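Local coordinates for putative endonuclease/exonuclease/phosphatase family protein (PDB 3MPR), which probably hydrolyses phosphodiester bonds in nucleic acids as a metal-dependent nuclease of the endonuclease/exonuclease/phosphatase family, at residues 124-129 and 135-140; 228-233 and 281-286; 45-50 and 65-70. One frame throughout, in Å; residues are numbered along the deposited sequence.

Contact 1 (124-129 and 135-140)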
ATOM      1  N   TRP A 124      16.966  -1.980  20.386  1.00 11.07           N
ATOM      2  CA  TRP A 124      16.273  -0.718  20.524  1.00  8.63           C
ATOM      3  C   TRP A 124      17.170   0.425  20.110  1.00 10.55           C
ATOM      4  O   TRP A 124      18.403   0.293  20.049  1.00 11.12           O
ATOM      5  CB  TRP A 124      15.798  -0.536  21.975  1.00  8.07           C
ATOM      6  CG  TRP A 124      16.957  -0.525  22.958  1.00 10.05           C
ATOM      7  CD1 TRP A 124      17.523  -1.599  23.578  1.00 15.14           C
ATOM      8  CD2 TRP A 124      17.699   0.623  23.376  1.00  6.98           C
ATOM      9  NE1 TRP A 124      18.576  -1.185  24.375  1.00  8.56           N
ATOM     10  CE2 TRP A 124      18.691   0.179  24.272  1.00  9.95           C
ATOM     11  CE3 TRP A 124      17.605   1.991  23.094  1.00  7.94           C
ATOM     12  CZ2 TRP A 124      19.598   1.053  24.872  1.00 12.05           C
ATOM     13  CZ3 TRP A 124      18.494   2.858  23.692  1.00 13.26           C
ATOM     14  CH2 TRP A 124      19.486   2.387  24.571  1.00 10.40           C
ATOM     15  N   GLY A 125      16.540   1.549  19.807  1.00  9.99           N
ATOM     16  CA  GLY A 125      17.254   2.777  19.563  1.00  7.51           C
ATOM     17  C   GLY A 125      16.466   3.923  20.160  1.00 10.13           C
ATOM     18  O   GLY A 125      15.238   3.918  20.138  1.00 12.24           O
ATOM     19  N   HIS A 126      17.185   4.883  20.721  1.00  8.67           N
ATOM     20  CA  HIS A 126      16.633   6.179  21.103  1.00  9.45           C
ATOM     21  C   HIS A 126      16.893   7.098  19.915  1.00 12.08           C
ATOM     22  O   HIS A 126      18.042   7.444  19.635  1.00 13.07           O
ATOM     23  CB  HIS A 126      17.369   6.661  22.361  1.00  6.96           C
ATOM     24  CG  HIS A 126      17.013   8.043  22.814  1.00 10.05           C
ATOM     25  ND1 HIS A 126      17.398   8.531  24.046  1.00 12.83           N
ATOM     26  CD2 HIS A 126      16.343   9.050  22.203  1.00 10.40           C
ATOM     27  CE1 HIS A 126      16.974   9.776  24.177  1.00 15.99           C
ATOM     28  NE2 HIS A 126      16.336  10.116  23.071  1.00 16.68           N
ATOM     29  N   PHE A 127      15.835   7.459  19.193  1.00  7.43           N
ATOM     30  CA  PHE A 127      15.971   8.261  17.977  1.00  6.85           C
ATOM     31  C   PHE A 127      15.593   9.721  18.171  1.00  9.07           C
ATOM     32  O   PHE A 127      14.806  10.048  19.053  1.00 12.94           O
ATOM     33  CB  PHE A 127      15.092   7.685  16.858  1.00 10.70           C
ATOM     34  CG  PHE A 127      15.559   6.362  16.353  1.00 12.90           C
ATOM     35  CD1 PHE A 127      15.137   5.196  16.962  1.00  9.35           C
ATOM     36  CD2 PHE A 127      16.422   6.283  15.268  1.00 13.17           C
ATOM     37  CE1 PHE A 127      15.578   3.972  16.514  1.00  9.59           C
ATOM     38  CE2 PHE A 127      16.876   5.048  14.809  1.00 13.41           C
ATOM     39  CZ  PHE A 127      16.447   3.893  15.430  1.00 13.01           C
ATOM     40  N   LYS A 128      16.145  10.585  17.317  1.00 10.78           N
ATOM     41  CA  LYS A 128      15.783  11.991  17.288  1.00  9.97           C
ATOM     42  C   LYS A 128      15.470  12.401  15.844  1.00 13.19           C
ATOM     43  O   LYS A 128      16.300  12.235  14.952  1.00 13.35           O
ATOM     44  CB  LYS A 128      16.925  12.850  17.837  1.00 12.65           C
ATOM     45  CG  LYS A 128      16.602  14.343  17.896  1.00 17.66           C
ATOM     46  CD  LYS A 128      17.713  15.120  18.585  1.00 21.56           C
ATOM     47  CE  LYS A 128      17.307  16.549  18.865  1.00 23.26           C
ATOM     48  NZ  LYS A 128      18.437  17.336  19.434  1.00 33.70           N
ATOM     49  N   CYS A 129      14.280  12.948  15.625  1.00 12.64           N
ATOM     50  CA  CYS A 129      13.882  13.376  14.298  1.00 12.23           C
ATOM     51  C   CYS A 129      14.686  14.604  13.891  1.00 14.36           C
ATOM     52  O   CYS A 129      14.756  15.591  14.632  1.00 12.93           O
ATOM     53  CB  CYS A 129      12.379  13.664  14.264  1.00 13.84           C
ATOM     54  SG  CYS A 129      11.385  12.226  14.721  1.00 15.52           S
ATOM     55  N   GLU A 135      12.114  13.283  20.088  1.00 10.83           N
ATOM     56  CA  GLU A 135      12.853  12.103  20.537  1.00 12.64           C
ATOM     57  C   GLU A 135      11.920  10.992  21.025  1.00 13.99           C
ATOM     58  O   GLU A 135      10.925  11.259  21.688  1.00 12.59           O
ATOM     59  CB  GLU A 135      13.837  12.490  21.648  1.00 10.18           C
ATOM     60  CG  GLU A 135      14.928  13.427  21.162  1.00 10.91           C
ATOM     61  CD  GLU A 135      15.953  13.745  22.235  1.00 20.16           C
ATOM     62  OE1 GLU A 135      16.329  12.833  22.999  1.00 22.21           O
ATOM     63  OE2 GLU A 135      16.375  14.914  22.311  1.00 21.04           O
ATOM     64  N   PHE A 136      12.257   9.746  20.704  1.00 11.44           N
ATOM     65  CA  PHE A 136      11.418   8.599  21.067  1.00 12.29           C
ATOM     66  C   PHE A 136      12.262   7.329  21.133  1.00 11.95           C
ATOM     67  O   PHE A 136      13.368   7.282  20.592  1.00 11.03           O
ATOM     68  CB  PHE A 136      10.260   8.411  20.061  1.00 13.60           C
ATOM     69  CG  PHE A 136      10.714   8.117  18.649  1.00 11.74           C
ATOM     70  CD1 PHE A 136      10.758   6.812  18.167  1.00 11.45           C
ATOM     71  CD2 PHE A 136      11.091   9.150  17.801  1.00 10.57           C
ATOM     72  CE1 PHE A 136      11.178   6.542  16.862  1.00 11.90           C
ATOM     73  CE2 PHE A 136      11.510   8.894  16.511  1.00 11.61           C
ATOM     74  CZ  PHE A 136      11.554   7.587  16.033  1.00 12.89           C
ATOM     75  N   LEU A 137      11.745   6.315  21.819  1.00 10.11           N
ATOM     76  CA  LEU A 137      12.375   5.002  21.851  1.00  9.56           C
ATOM     77  C   LEU A 137      11.654   4.087  20.876  1.00 10.90           C
ATOM     78  O   LEU A 137      10.433   4.135  20.757  1.00  8.62           O
ATOM     79  CB  LEU A 137      12.287   4.390  23.250  1.00  7.72           C
ATOM     80  CG  LEU A 137      13.057   5.135  24.343  1.00  9.49           C
ATOM     81  CD1 LEU A 137      12.674   4.601  25.738  1.00 10.59           C
ATOM     82  CD2 LEU A 137      14.553   4.990  24.075  1.00  8.02           C
ATOM     83  N   PHE A 138      12.417   3.253  20.180  1.00  7.58           N
ATOM     84  CA  PHE A 138      11.843   2.246  19.283  1.00 10.19           C
ATOM     85  C   PHE A 138      12.433   0.893  19.675  1.00 12.35           C
ATOM     86  O   PHE A 138      13.646   0.714  19.611  1.00 12.40           O
ATOM     87  CB  PHE A 138      12.232   2.587  17.841  1.00 10.25           C
ATOM     88  CG  PHE A 138      11.446   1.844  16.792  1.00  7.08           C
ATOM     89  CD1 PHE A 138      11.724   0.515  16.503  1.00 11.41           C
ATOM     90  CD2 PHE A 138      10.481   2.498  16.045  1.00 10.19           C
ATOM     91  CE1 PHE A 138      11.012  -0.163  15.521  1.00 11.38           C
ATOM     92  CE2 PHE A 138       9.768   1.823  15.056  1.00  8.52           C
ATOM     93  CZ  PHE A 138      10.028   0.497  14.800  1.00  7.86           C
ATOM     94  N   PHE A 139      11.579  -0.048  20.086  1.00  7.24           N
ATOM     95  CA  PHE A 139      12.007  -1.385  20.493  1.00  6.33           C
ATOM     96  C   PHE A 139      11.518  -2.399  19.482  1.00  8.41           C
ATOM     97  O   PHE A 139      10.440  -2.225  18.926  1.00 10.35           O
ATOM     98  CB  PHE A 139      11.362  -1.759  21.830  1.00 10.58           C
ATOM     99  CG  PHE A 139      11.852  -0.955  23.000  1.00 12.56           C
ATOM    100  CD1 PHE A 139      11.315   0.281  23.285  1.00 12.69           C
ATOM    101  CD2 PHE A 139      12.839  -1.462  23.833  1.00 10.42           C
ATOM    102  CE1 PHE A 139      11.767   1.011  24.384  1.00 12.82           C
ATOM    103  CE2 PHE A 139      13.286  -0.743  24.925  1.00 10.55           C
ATOM    104  CZ  PHE A 139      12.751   0.488  25.198  1.00 10.54           C
ATOM    105  N   ASN A 140      12.269  -3.484  19.295  1.00  8.62           N
ATOM    106  CA  ASN A 140      11.879  -4.527  18.354  1.00  9.69           C
ATOM    107  C   ASN A 140      12.330  -5.886  18.883  1.00 11.99           C
ATOM    108  O   ASN A 140      13.433  -6.008  19.400  1.00 11.59           O
ATOM    109  CB  ASN A 140      12.502  -4.225  16.992  1.00  5.99           C
ATOM    110  CG  ASN A 140      12.179  -5.265  15.952  1.00  8.94           C
ATOM    111  OD1 ASN A 140      11.023  -5.662  15.787  1.00  9.76           O
ATOM    112  ND2 ASN A 140      13.206  -5.713  15.229  1.00  7.88           N
TER
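His126 and Glu135, diagonal neighbours on one face of an antiparallel hairpin, are joined by a hydrogen bond from NE2 of His126 to OE1 of Glu135 (2.7 Å). OE1 of Glu135 uses its anti lone pair and sits 20° out of the imidazole plane; the N-H...O angle is 140°. With CG of His126 anti to its own backbone N (chi1 174°), the ring leans along the strand to Glu135, while CD2 of Leu137 packs on His126 CB. The aliphatic part of Lys128 crosses Glu135 at CG; its NZ stays 4.3 Å from Glu135 OE2, too far for a salt bridge. At the other end of this face, Trp124 and Phe139 run side by side, Phe139 CD2 touching Trp124 CB at 3.6 Å. On the reverse face CB of Phe127 sits over the Phe136 ring, 3.6 Å from CZ, in a CH-pi contact, and Cys129 SG meets the same ring at its edge. The two phenyl planes are nearly parallel but slid apart. Paired backbone bonds at Gly125-Phe138 and Phe127-Phe136 fix the register. Strand 93-102 flanks the hairpin at 121-129 and strand 173-178 at 135-142, while Phe136 and Phe138 pack on strand 5-13.

Contact 2 (228-233 and 281-286)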
ATOM      1  N   ASP A 228       2.033 -10.347  14.866  1.00  7.66           N
ATOM      2  CA  ASP A 228       2.971  -9.251  14.699  1.00  8.63           C
ATOM      3  C   ASP A 228       2.219  -7.995  15.089  1.00 11.66           C
ATOM      4  O   ASP A 228       1.151  -7.728  14.547  1.00 12.61           O
ATOM      5  CB  ASP A 228       3.410  -9.174  13.233  1.00 11.10           C
ATOM      6  CG  ASP A 228       4.013 -10.479  12.752  1.00 11.96           C
ATOM      7  OD1 ASP A 228       3.303 -11.283  12.103  1.00 12.38           O
ATOM      8  OD2 ASP A 228       5.195 -10.714  13.070  1.00 12.01           O
ATOM      9  N   HIS A 229       2.766  -7.230  16.036  1.00  7.69           N
ATOM     10  CA  HIS A 229       2.066  -6.072  16.561  1.00  9.27           C
ATOM     11  C   HIS A 229       2.962  -4.856  16.527  1.00 10.28           C
ATOM     12  O   HIS A 229       4.195  -4.969  16.511  1.00  9.54           O
ATOM     13  CB  HIS A 229       1.674  -6.284  18.035  1.00 12.05           C
ATOM     14  CG  HIS A 229       0.858  -7.511  18.287  1.00 10.67           C
ATOM     15  ND1 HIS A 229      -0.431  -7.659  17.814  1.00 11.91           N
ATOM     16  CD2 HIS A 229       1.136  -8.639  18.983  1.00 11.68           C
ATOM     17  CE1 HIS A 229      -0.904  -8.830  18.199  1.00 13.43           C
ATOM     18  NE2 HIS A 229       0.025  -9.443  18.912  1.00 12.88           N
ATOM     19  N   ILE A 230       2.326  -3.694  16.543  1.00  7.29           N
ATOM     20  CA  ILE A 230       3.021  -2.454  16.854  1.00  9.94           C
ATOM     21  C   ILE A 230       2.307  -1.823  18.042  1.00 10.21           C
ATOM     22  O   ILE A 230       1.160  -1.406  17.928  1.00  9.22           O
ATOM     23  CB  ILE A 230       3.047  -1.501  15.647  1.00  9.88           C
ATOM     24  CG1 ILE A 230       3.784  -2.180  14.473  1.00  9.02           C
ATOM     25  CG2 ILE A 230       3.723  -0.185  16.013  1.00  7.29           C
ATOM     26  CD1 ILE A 230       3.952  -1.288  13.228  1.00  9.69           C
ATOM     27  N   PHE A 231       2.980  -1.800  19.192  1.00  8.15           N
ATOM     28  CA  PHE A 231       2.434  -1.205  20.406  1.00  6.36           C
ATOM     29  C   PHE A 231       3.069   0.166  20.564  1.00  9.74           C
ATOM     30  O   PHE A 231       4.258   0.338  20.258  1.00 11.77           O
ATOM     31  CB  PHE A 231       2.803  -2.053  21.627  1.00  6.62           C
ATOM     32  CG  PHE A 231       2.189  -3.436  21.633  1.00  8.42           C
ATOM     33  CD1 PHE A 231       0.838  -3.607  21.904  1.00 10.01           C
ATOM     34  CD2 PHE A 231       2.969  -4.558  21.406  1.00  9.24           C
ATOM     35  CE1 PHE A 231       0.273  -4.874  21.937  1.00 10.55           C
ATOM     36  CE2 PHE A 231       2.414  -5.825  21.435  1.00 12.90           C
ATOM     37  CZ  PHE A 231       1.063  -5.986  21.712  1.00 11.13           C
ATOM     38  N   VAL A 232       2.300   1.142  21.041  1.00  5.33           N
ATOM     39  CA  VAL A 232       2.833   2.488  21.205  1.00  9.21           C
ATOM     40  C   VAL A 232       2.393   3.107  22.520  1.00  8.47           C
ATOM     41  O   VAL A 232       1.356   2.749  23.064  1.00  9.67           O
ATOM     42  CB  VAL A 232       2.403   3.435  20.051  1.00 10.87           C
ATOM     43  CG1 VAL A 232       2.897   2.916  18.708  1.00  9.84           C
ATOM     44  CG2 VAL A 232       0.892   3.615  20.027  1.00 10.35           C
ATOM     45  N   SER A 233       3.171   4.053  23.024  1.00 11.32           N
ATOM     46  CA  SER A 233       2.729   4.799  24.201  1.00  9.87           C
ATOM     47  C   SER A 233       1.416   5.516  23.874  1.00 11.47           C
ATOM     48  O   SER A 233       1.185   5.912  22.739  1.00  9.72           O
ATOM     49  CB  SER A 233       3.805   5.809  24.630  1.00 11.71           C
ATOM     50  OG  SER A 233       5.046   5.176  24.909  1.00 13.93           O
ATOM     51  N   PHE A 281       2.872 -10.948   6.707  1.00  6.06           N
ATOM     52  CA  PHE A 281       2.616  -9.671   6.046  1.00  9.33           C
ATOM     53  C   PHE A 281       3.195  -8.556   6.902  1.00  9.73           C
ATOM     54  O   PHE A 281       3.132  -8.638   8.118  1.00  8.81           O
ATOM     55  CB  PHE A 281       1.120  -9.439   5.889  1.00  9.53           C
ATOM     56  CG  PHE A 281       0.447 -10.439   4.994  1.00 11.55           C
ATOM     57  CD1 PHE A 281       0.892 -10.630   3.700  1.00  7.58           C
ATOM     58  CD2 PHE A 281      -0.629 -11.181   5.444  1.00 14.82           C
ATOM     59  CE1 PHE A 281       0.283 -11.546   2.871  1.00  6.93           C
ATOM     60  CE2 PHE A 281      -1.242 -12.106   4.614  1.00 11.74           C
ATOM     61  CZ  PHE A 281      -0.779 -12.285   3.330  1.00  8.97           C
ATOM     62  N   PRO A 282       3.732  -7.496   6.268  1.00  7.81           N
ATOM     63  CA  PRO A 282       4.157  -6.340   7.068  1.00  7.01           C
ATOM     64  C   PRO A 282       2.965  -5.635   7.703  1.00  8.44           C
ATOM     65  O   PRO A 282       1.887  -5.576   7.124  1.00  7.54           O
ATOM     66  CB  PRO A 282       4.813  -5.413   6.040  1.00  7.09           C
ATOM     67  CG  PRO A 282       4.267  -5.818   4.735  1.00 10.62           C
ATOM     68  CD  PRO A 282       3.945  -7.291   4.824  1.00  6.24           C
ATOM     69  N   VAL A 283       3.169  -5.111   8.905  1.00 11.45           N
ATOM     70  CA  VAL A 283       2.176  -4.267   9.531  1.00  7.70           C
ATOM     71  C   VAL A 283       2.694  -2.834   9.430  1.00  7.95           C
ATOM     72  O   VAL A 283       3.803  -2.547   9.866  1.00  7.41           O
ATOM     73  CB  VAL A 283       1.989  -4.625  11.019  1.00  9.68           C
ATOM     74  CG1 VAL A 283       1.115  -3.583  11.714  1.00  8.02           C
ATOM     75  CG2 VAL A 283       1.392  -6.036  11.176  1.00  6.55           C
ATOM     76  N   LYS A 284       1.902  -1.946   8.839  1.00  7.38           N
ATOM     77  CA  LYS A 284       2.333  -0.564   8.649  1.00  6.91           C
ATOM     78  C   LYS A 284       1.430   0.362   9.455  1.00  5.79           C
ATOM     79  O   LYS A 284       0.205   0.308   9.328  1.00  7.02           O
ATOM     80  CB  LYS A 284       2.298  -0.186   7.160  1.00  8.37           C
ATOM     81  CG  LYS A 284       2.469   1.299   6.910  1.00 11.11           C
ATOM     82  CD  LYS A 284       2.348   1.660   5.440  1.00 12.18           C
ATOM     83  CE  LYS A 284       2.073   3.158   5.267  1.00 13.88           C
ATOM     84  NZ  LYS A 284       2.224   3.609   3.833  1.00  8.44           N
ATOM     85  N   VAL A 285       2.031   1.219  10.272  1.00  4.81           N
ATOM     86  CA  VAL A 285       1.257   2.130  11.122  1.00  7.78           C
ATOM     87  C   VAL A 285       1.734   3.576  10.958  1.00 12.19           C
ATOM     88  O   VAL A 285       2.936   3.842  10.928  1.00  9.42           O
ATOM     89  CB  VAL A 285       1.342   1.713  12.608  1.00  8.19           C
ATOM     90  CG1 VAL A 285       0.751   2.817  13.524  1.00  4.77           C
ATOM     91  CG2 VAL A 285       0.622   0.361  12.818  1.00  4.92           C
ATOM     92  N   GLU A 286       0.786   4.497  10.822  1.00  8.14           N
ATOM     93  CA  GLU A 286       1.100   5.902  10.657  1.00 10.24           C
ATOM     94  C   GLU A 286       0.744   6.598  11.956  1.00  9.52           C
ATOM     95  O   GLU A 286      -0.376   6.472  12.450  1.00  8.72           O
ATOM     96  CB  GLU A 286       0.345   6.496   9.460  1.00  9.91           C
ATOM     97  CG  GLU A 286       0.877   5.955   8.115  1.00 11.88           C
ATOM     98  CD  GLU A 286      -0.193   5.880   7.032  1.00 16.13           C
ATOM     99  OE1 GLU A 286      -0.289   6.822   6.228  1.00 18.65           O
ATOM    100  OE2 GLU A 286      -0.928   4.873   6.980  1.00 15.53           O
TER
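Ile230 and Val283 meet through their aliphatic branches, CD1 of Ile230 lying 4.0 Å from CG1 of Val283. The same methyl reaches Val285, with CD1 of Ile230 3.7 Å from CG2 of Val285, and it also touches the main chain at Val283 O (3.6 Å). One isoleucine terminus is thus set against two valines, on either side of Lys284 in sequence, whose CB atoms are directed toward strand 228-232. The side chains slide past each other from opposite directions, so the contact is made alongside and not end on. Ile230 reaches this far because CG1 stands anti to its carbonyl carbon and the chain is extended beyond it (chi2 -176°). Val283 turns its other methyl, CG2, to Asp228 O at 3.8 Å.

The partners are held by two strands running nearly parallel, 19° apart in direction, whose axes come no closer than 7.8 Å; that separation is bridged by side chains. Further out, Ile230 also packs on Ile174 and Thr176 of strand 173-178 and on Ser11 of strand 5-13, while Val283 and Val285 lean on Tyr241 and Val238 of strand 237-243. Asp228 carries the polar edge of the contact: its OD1 is hydrogen-bonded to Thr213 OG1, and its side chain lies about 8 Å from that of Glu51, a magnesium ligand in a crystal structure of this protein, although this chain has no metal bound. Strands 228-232 and 283-289 belong to different sheets, and their apolar packing is part of the interface between the two central sheets of the alpha/beta sandwich of the DNase I-like fold, with the Asp228 end near Glu51.

Contact 3 (45-50 and 65-70)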
ATOM      1  N   ASP A  45       9.446   4.819   7.385  1.00  8.82           N
ATOM      2  CA  ASP A  45      10.492   5.686   7.920  1.00  6.73           C
ATOM      3  C   ASP A  45      11.450   4.886   8.790  1.00  8.08           C
ATOM      4  O   ASP A  45      12.660   5.085   8.769  1.00  7.87           O
ATOM      5  CB  ASP A  45       9.889   6.792   8.784  1.00  1.95           C
ATOM      6  CG  ASP A  45       9.085   7.795   7.977  1.00 11.91           C
ATOM      7  OD1 ASP A  45       9.337   7.939   6.757  1.00 15.93           O
ATOM      8  OD2 ASP A  45       8.206   8.438   8.572  1.00 13.03           O
ATOM      9  N   ILE A  46      10.874   3.999   9.585  1.00  8.69           N
ATOM     10  CA  ILE A  46      11.624   3.167  10.497  1.00 10.54           C
ATOM     11  C   ILE A  46      10.839   1.891  10.733  1.00  8.72           C
ATOM     12  O   ILE A  46       9.628   1.927  10.911  1.00  8.02           O
ATOM     13  CB  ILE A  46      11.904   3.925  11.813  1.00 13.27           C
ATOM     14  CG1 ILE A  46      12.560   3.008  12.848  1.00 13.54           C
ATOM     15  CG2 ILE A  46      10.642   4.546  12.353  1.00 18.78           C
ATOM     16  CD1 ILE A  46      13.324   3.784  13.889  1.00 21.02           C
ATOM     17  N   PHE A  47      11.515   0.752  10.703  1.00 11.35           N
ATOM     18  CA  PHE A  47      10.799  -0.505  10.879  1.00  8.46           C
ATOM     19  C   PHE A  47      11.629  -1.560  11.595  1.00  8.27           C
ATOM     20  O   PHE A  47      12.838  -1.596  11.440  1.00 10.88           O
ATOM     21  CB  PHE A  47      10.245  -1.041   9.541  1.00  7.55           C
ATOM     22  CG  PHE A  47      11.292  -1.297   8.468  1.00  9.05           C
ATOM     23  CD1 PHE A  47      11.840  -0.258   7.739  1.00  6.69           C
ATOM     24  CD2 PHE A  47      11.657  -2.594   8.139  1.00  8.19           C
ATOM     25  CE1 PHE A  47      12.767  -0.512   6.735  1.00  5.41           C
ATOM     26  CE2 PHE A  47      12.578  -2.855   7.147  1.00  9.86           C
ATOM     27  CZ  PHE A  47      13.132  -1.804   6.432  1.00 10.16           C
ATOM     28  N   GLY A  48      10.951  -2.385  12.388  1.00  7.74           N
ATOM     29  CA  GLY A  48      11.556  -3.510  13.059  1.00 10.62           C
ATOM     30  C   GLY A  48      11.446  -4.716  12.154  1.00 11.56           C
ATOM     31  O   GLY A  48      10.419  -4.933  11.502  1.00  9.77           O
ATOM     32  N   THR A  49      12.525  -5.480  12.079  1.00  9.46           N
ATOM     33  CA  THR A  49      12.529  -6.728  11.329  1.00  8.49           C
ATOM     34  C   THR A  49      12.822  -7.897  12.261  1.00  9.80           C
ATOM     35  O   THR A  49      13.416  -7.717  13.320  1.00 11.28           O
ATOM     36  CB  THR A  49      13.601  -6.716  10.230  1.00 11.88           C
ATOM     37  OG1 THR A  49      14.908  -6.648  10.829  1.00 12.06           O
ATOM     38  CG2 THR A  49      13.387  -5.532   9.283  1.00  5.77           C
ATOM     39  N   GLN A  50      12.424  -9.099  11.865  1.00  6.89           N
ATOM     40  CA  GLN A  50      12.793 -10.280  12.626  1.00  9.84           C
ATOM     41  C   GLN A  50      13.353 -11.363  11.699  1.00 12.87           C
ATOM     42  O   GLN A  50      13.075 -11.373  10.494  1.00  8.81           O
ATOM     43  CB  GLN A  50      11.614 -10.803  13.450  1.00  9.38           C
ATOM     44  CG  GLN A  50      10.943  -9.740  14.332  1.00  8.86           C
ATOM     45  CD  GLN A  50       9.925  -8.889  13.587  1.00 10.36           C
ATOM     46  OE1 GLN A  50       9.150  -9.392  12.767  1.00 10.19           O
ATOM     47  NE2 GLN A  50       9.907  -7.589  13.882  1.00  5.85           N
ATOM     48  N   PRO A  65      19.013   2.001  -0.395  1.00 18.97           N
ATOM     49  CA  PRO A  65      19.840   3.205  -0.319  1.00 21.38           C
ATOM     50  C   PRO A  65      19.172   4.188   0.604  1.00 17.45           C
ATOM     51  O   PRO A  65      17.961   4.402   0.483  1.00 18.67           O
ATOM     52  CB  PRO A  65      19.798   3.747  -1.750  1.00 27.72           C
ATOM     53  CG  PRO A  65      19.568   2.535  -2.597  1.00 28.98           C
ATOM     54  CD  PRO A  65      18.685   1.633  -1.784  1.00 23.19           C
ATOM     55  N   GLY A  66      19.934   4.759   1.528  1.00 15.01           N
ATOM     56  CA  GLY A  66      19.386   5.741   2.442  1.00 18.01           C
ATOM     57  C   GLY A  66      18.932   5.174   3.776  1.00 14.68           C
ATOM     58  O   GLY A  66      18.548   5.934   4.657  1.00 15.47           O
ATOM     59  N   TYR A  67      18.960   3.848   3.920  1.00 10.56           N
ATOM     60  CA  TYR A  67      18.637   3.205   5.194  1.00 10.98           C
ATOM     61  C   TYR A  67      19.887   2.678   5.888  1.00 14.31           C
ATOM     62  O   TYR A  67      20.827   2.244   5.228  1.00 11.88           O
ATOM     63  CB  TYR A  67      17.675   2.031   4.981  1.00 11.39           C
ATOM     64  CG  TYR A  67      16.242   2.436   4.687  1.00 10.20           C
ATOM     65  CD1 TYR A  67      15.272   2.432   5.692  1.00  9.47           C
ATOM     66  CD2 TYR A  67      15.851   2.799   3.399  1.00 11.45           C
ATOM     67  CE1 TYR A  67      13.944   2.815   5.412  1.00  8.76           C
ATOM     68  CE2 TYR A  67      14.540   3.165   3.112  1.00 12.28           C
ATOM     69  CZ  TYR A  67      13.592   3.174   4.125  1.00 12.06           C
ATOM     70  OH  TYR A  67      12.294   3.547   3.825  1.00 11.35           O
ATOM     71  N   ASP A  68      19.901   2.718   7.218  1.00  9.21           N
ATOM     72  CA  ASP A  68      20.873   1.917   7.960  1.00 11.21           C
ATOM     73  C   ASP A  68      20.107   0.992   8.893  1.00 14.11           C
ATOM     74  O   ASP A  68      18.881   1.078   8.981  1.00 10.92           O
ATOM     75  CB  ASP A  68      21.813   2.804   8.764  1.00 13.84           C
ATOM     76  CG  ASP A  68      23.216   2.207   8.891  1.00 24.70           C
ATOM     77  OD1 ASP A  68      23.370   0.954   8.866  1.00 18.21           O
ATOM     78  OD2 ASP A  68      24.168   3.002   9.015  1.00 34.02           O
ATOM     79  N   TYR A  69      20.812   0.115   9.592  1.00 10.17           N
ATOM     80  CA  TYR A  69      20.159  -0.704  10.607  1.00 10.45           C
ATOM     81  C   TYR A  69      20.983  -0.763  11.887  1.00 14.61           C
ATOM     82  O   TYR A  69      22.186  -0.502  11.877  1.00 14.56           O
ATOM     83  CB  TYR A  69      19.880  -2.120  10.080  1.00  9.82           C
ATOM     84  CG  TYR A  69      21.137  -2.913   9.742  1.00 15.35           C
ATOM     85  CD1 TYR A  69      21.633  -2.950   8.443  1.00 17.20           C
ATOM     86  CD2 TYR A  69      21.828  -3.608  10.728  1.00 25.80           C
ATOM     87  CE1 TYR A  69      22.784  -3.672   8.136  1.00 24.58           C
ATOM     88  CE2 TYR A  69      22.977  -4.329  10.433  1.00 23.12           C
ATOM     89  CZ  TYR A  69      23.448  -4.355   9.137  1.00 28.08           C
ATOM     90  OH  TYR A  69      24.584  -5.067   8.841  1.00 31.06           O
ATOM     91  N   ILE A  70      20.323  -1.109  12.985  1.00 13.16           N
ATOM     92  CA  ILE A  70      20.999  -1.364  14.247  1.00 13.76           C
ATOM     93  C   ILE A  70      20.471  -2.677  14.785  1.00 14.70           C
ATOM     94  O   ILE A  70      19.393  -3.119  14.389  1.00  9.55           O
ATOM     95  CB  ILE A  70      20.729  -0.261  15.267  1.00 11.63           C
ATOM     96  CG1 ILE A  70      19.224  -0.056  15.446  1.00 12.81           C
ATOM     97  CG2 ILE A  70      21.385   1.057  14.828  1.00 15.02           C
ATOM     98  CD1 ILE A  70      18.881   0.988  16.494  1.00  7.10           C
TER
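Strands 46-50 and 67-70 are not direct neighbours: CA of Phe47 and CA of Tyr69, which face each other across the gap, are 9.4 Å apart, because strand 86-89 lies between them in the sheet. Contact is therefore left to side chains, chiefly the rings of Phe47 and Tyr67. CE1 of Tyr67 comes up to the edge of the Phe47 ring, in its plane, and stands 3.8 Å from Phe47 CE1. The side chains cross at about a right angle, with ring planes 69° apart and centroids 6.0 Å from each other, so little ring surface is shared. Phe47 holds CG between its backbone N and carbonyl carbon (chi1 59°), which swings the phenyl across to Tyr67. The CB of Tyr67 is directed toward strand 46-50, and its CE1 also passes 4.3 Å from Asp45 O.

Neighbouring groups help to hold both rings. Tyr67 OH is hydrogen-bonded to Phe44 O, Phe44 packs edge-to-face with Phe47, and the Phe47 ring also meets that of Phe87 with planes nearly parallel. Val39 of helix 28-41 touches both Phe47 and Tyr67, placing the pair between the sheet and that helix. On strand 67-70, Asp68 OD1 accepts a 2.8 Å bond from Tyr69 N, met on the anti side, 21° out of the carboxylate plane, and forms a salt bridge with Lys61.

Between the two segments the contact is van der Waals packing of aromatic carbons, without a polar bond, while the buried phenol has its polar end satisfied by a main-chain carbonyl; Tyr67 thereby combines ring packing with a hydrogen-bonded anchor just before strand 46-50.

Overall arrangement
Along the chain the contacts come in series: contact 3 first, then contact 1, then contact 2. Their centres lie 12 to 15 Å apart, and together they sample both main sheets of the sandwich. Contact 3 spans one sheet from strand 46-50 to its outermost strand 67-70, contact 1 is a hairpin of the other, and contact 2 joins the two sheets through strands 228-232 and 283-289. Contacts 1 and 3 touch directly: Asn140 probably hydrogen-bonds to Thr49 O and Gln50 NE2, and Phe127 packs on Ile46. Contacts 2 and 3 approach at Asp228 and Gln50, next in sequence to the magnesium ligand Glu51, so the strand ends converge near the metal site.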